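PDB 5FM0: 6-carboxyhexanoate--coa ligase from Bacillus subtilis, which belongs to the 6-carboxyhexanoate--CoA ligase (pimeloyl-CoA synthase) family and binds pimeloyl-AMP. Local coordinates for residues A190-S195 against G203-K208. Sequence-based numbering, arbitrary orientation.
With WAQ (pimeloyl-AMP), chain C.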
loop_
_atom_site.group_PDB
_atom_site.type_symbol
_atom_site.label_atom_id
_atom_site.label_comp_id
_atom_site.label_asym_id
_atom_site.label_seq_id
_atom_site.Cartn_x
_atom_site.Cartn_y
_atom_site.Cartn_z
ATOM N N ALA A 190 -10.077 30.276 0.909
ATOM C CA ALA A 190 -10.384 29.947 -0.487
ATOM C C ALA A 190 -9.534 28.827 -1.034
ATOM O O ALA A 190 -8.416 28.594 -0.599
ATOM C CB ALA A 190 -10.218 31.173 -1.381
ATOM N N GLU A 191 -10.093 28.151 -2.019
ATOM C CA GLU A 191 -9.408 27.122 -2.715
ATOM C C GLU A 191 -9.453 27.404 -4.208
ATOM O O GLU A 191 -10.485 27.795 -4.753
ATOM C CB GLU A 191 -10.066 25.781 -2.429
ATOM C CG GLU A 191 -9.463 24.648 -3.240
ATOM C CD GLU A 191 -10.222 23.324 -3.129
ATOM O OE1 GLU A 191 -11.255 23.231 -2.419
ATOM O OE2 GLU A 191 -9.770 22.369 -3.785
ATOM N N LEU A 192 -8.327 27.209 -4.868
ATOM C CA LEU A 192 -8.256 27.309 -6.337
ATOM C C LEU A 192 -7.829 25.961 -6.896
ATOM O O LEU A 192 -6.782 25.425 -6.528
ATOM C CB LEU A 192 -7.251 28.381 -6.732
ATOM C CG LEU A 192 -6.819 28.519 -8.191
ATOM C CD1 LEU A 192 -7.954 29.005 -9.064
ATOM C CD2 LEU A 192 -5.659 29.494 -8.235
ATOM N N CYS A 193 -8.627 25.417 -7.785
ATOM C CA CYS A 193 -8.339 24.125 -8.332
ATOM C C CYS A 193 -8.589 24.025 -9.828
ATOM O O CYS A 193 -9.607 24.496 -10.318
ATOM C CB CYS A 193 -9.222 23.085 -7.650
ATOM S SG CYS A 193 -9.277 21.495 -8.522
ATOM N N TRP A 194 -7.678 23.369 -10.538
ATOM C CA TRP A 194 -8.059 22.704 -11.775
ATOM C C TRP A 194 -7.292 21.380 -11.937
ATOM O O TRP A 194 -6.314 21.133 -11.232
ATOM C CB TRP A 194 -7.948 23.633 -13.003
ATOM C CG TRP A 194 -6.607 24.058 -13.360
ATOM C CD1 TRP A 194 -5.759 23.432 -14.227
ATOM C CD2 TRP A 194 -5.920 25.229 -12.899
ATOM N NE1 TRP A 194 -4.578 24.143 -14.323
ATOM C CE2 TRP A 194 -4.654 25.243 -13.513
ATOM C CE3 TRP A 194 -6.245 26.259 -12.015
ATOM C CZ2 TRP A 194 -3.718 26.243 -13.264
ATOM C CZ3 TRP A 194 -5.310 27.263 -11.779
ATOM C CH2 TRP A 194 -4.069 27.245 -12.394
ATOM N N SER A 195 -7.767 20.544 -12.859
ATOM C CA SER A 195 -7.313 19.182 -12.993
ATOM C C SER A 195 -5.959 19.065 -13.631
ATOM O O SER A 195 -5.555 19.917 -14.417
ATOM C CB SER A 195 -8.285 18.372 -13.822
ATOM O OG SER A 195 -7.976 16.999 -13.675
ATOM N N GLY A 203 -12.443 23.746 -13.976
ATOM C CA GLY A 203 -11.864 23.907 -12.638
ATOM C C GLY A 203 -12.860 24.611 -11.736
ATOM O O GLY A 203 -14.054 24.656 -12.037
ATOM N N TYR A 204 -12.394 25.118 -10.604
ATOM C CA TYR A 204 -13.269 25.865 -9.704
ATOM C C TYR A 204 -12.516 26.733 -8.764
ATOM O O TYR A 204 -11.323 26.572 -8.574
ATOM C CB TYR A 204 -14.181 24.962 -8.871
ATOM C CG TYR A 204 -13.494 24.066 -7.862
ATOM C CD1 TYR A 204 -13.187 24.516 -6.579
ATOM C CD2 TYR A 204 -13.198 22.738 -8.180
ATOM C CE1 TYR A 204 -12.592 23.665 -5.644
ATOM C CE2 TYR A 204 -12.592 21.893 -7.259
ATOM C CZ TYR A 204 -12.297 22.356 -5.998
ATOM O OH TYR A 204 -11.681 21.513 -5.115
ATOM N N VAL A 205 -13.246 27.690 -8.206
ATOM C CA VAL A 205 -12.824 28.388 -7.026
ATOM C C VAL A 205 -13.894 28.124 -5.968
ATOM O O VAL A 205 -15.082 28.066 -6.277
ATOM C CB VAL A 205 -12.667 29.878 -7.298
ATOM C CG1 VAL A 205 -12.558 30.638 -5.999
ATOM C CG2 VAL A 205 -11.416 30.124 -8.123
ATOM N N ALA A 206 -13.479 27.925 -4.726
ATOM C CA ALA A 206 -14.431 27.635 -3.660
ATOM C C ALA A 206 -14.125 28.425 -2.410
ATOM O O ALA A 206 -12.949 28.683 -2.072
ATOM C CB ALA A 206 -14.431 26.153 -3.339
ATOM N N GLY A 207 -15.195 28.797 -1.716
ATOM C CA GLY A 207 -15.086 29.487 -0.439
ATOM C C GLY A 207 -16.424 29.563 0.276
ATOM O O GLY A 207 -17.486 29.203 -0.281
ATOM N N LYS A 208 -16.377 30.054 1.505
ATOM C CA LYS A 208 -17.560 30.142 2.366
ATOM C C LYS A 208 -18.651 31.076 1.825
ATOM O O LYS A 208 -19.817 30.725 1.817
ATOM C CB LYS A 208 -17.133 30.581 3.755
ATOM C CG LYS A 208 -16.348 29.510 4.506
ATOM C CD LYS A 208 -15.683 30.069 5.745
ATOM C CE LYS A 208 -14.983 28.981 6.545
ATOM N NZ LYS A 208 -13.643 28.623 6.009
HETATM N N1 WAQ C . -5.825 16.530 -1.280
HETATM C C2 WAQ C . -5.051 17.610 -1.709
HETATM N N3 WAQ C . -4.853 17.807 -3.061
HETATM C C4 WAQ C . -5.418 16.961 -3.944
HETATM C C5 WAQ C . -6.172 15.941 -3.524
HETATM C C6 WAQ C . -6.363 15.736 -2.205
HETATM N N6 WAQ C . -7.124 14.711 -1.836
HETATM N N7 WAQ C . -6.599 15.283 -4.611
HETATM C C8 WAQ C . -6.109 15.905 -5.678
HETATM N N9 WAQ C . -5.375 16.938 -5.276
HETATM C "C1'" WAQ C . -4.617 17.917 -6.095
HETATM C "C2'" WAQ C . -3.387 17.237 -6.732
HETATM O "O2'" WAQ C . -2.273 18.119 -6.908
HETATM C "C3'" WAQ C . -3.899 16.894 -8.106
HETATM O "O3'" WAQ C . -2.826 16.757 -9.072
HETATM C "C4'" WAQ C . -4.791 18.093 -8.453
HETATM O "O4'" WAQ C . -5.460 18.400 -7.192
HETATM C "C5'" WAQ C . -5.693 17.538 -9.515
HETATM O "O5'" WAQ C . -6.633 16.826 -8.845
HETATM O OAB WAQ C . -16.668 20.593 -10.891
HETATM O OAC WAQ C . -10.371 16.356 -11.373
HETATM O OAD WAQ C . -7.133 15.863 -11.213
HETATM O OAE WAQ C . -16.421 19.562 -12.848
HETATM O OAH WAQ C . -8.186 14.677 -9.136
HETATM C CAK WAQ C . -12.365 20.135 -11.170
HETATM C CAL WAQ C . -13.864 20.459 -10.855
HETATM C CAM WAQ C . -11.977 18.688 -10.861
HETATM C CAN WAQ C . -14.734 19.270 -11.212
HETATM C CAO WAQ C . -10.510 18.643 -10.452
HETATM O OAU WAQ C . -8.957 16.990 -9.652
HETATM C CAW WAQ C . -16.041 19.858 -11.689
HETATM C CAX WAQ C . -9.941 17.202 -10.564
HETATM P PBG WAQ C . -7.675 15.912 -9.720
#
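An antiparallel beta hairpin built from strands 188-194 and 203-207 forms part of the pimeloyl-AMP site, and one of its two faces meets the ligand. Glu191 with Ala206 and Cys193 with Tyr204 are hydrogen-bonded pairs, each closed by two backbone bonds; Tyr204 N, for example, lies 2.9 Å from Cys193 O. On the ligand side Tyr204 is the central side chain. With chi1 at 66°, its CG sits between its own backbone N and carbonyl carbon, a torsion that swings the ring across the hairpin to the neighbouring strand. There Cys193 CB lies over one ring face, 3.7 Å from the centroid in a CH-pi contact, while Cys193 SG meets the ring obliquely. The small cysteine side chain thus fits beside both ring and ligand, its SG 3.7 Å from CAO of pimeloyl-AMP. Ligand atom CAL approaches the ring edge, 3.6 Å from Tyr204 CD2. The extended Glu191 side chain brings its carboxylate to the phenol, the carboxylate plane turned 79° from the ring plane, and Tyr204 OH donates a very short bond of 2.5 Å to Glu191 OE2. Arg228 salt-bridges the same OE2 and also bonds Tyr204 OH, and so helps fix where carboxylate and phenol sit. Beyond the strand, Ser195 OG donates to ligand OAD at 2.8 Å. On the other face Leu192 CD1 packs against Val205 CG2, apolar branches suited to the interior. Helix 170-184 covers Glu191 and Tyr204, helix 89-103 packs on Val205, and strands 227-232 and 211-215 flank the hairpin within a mixed sheet.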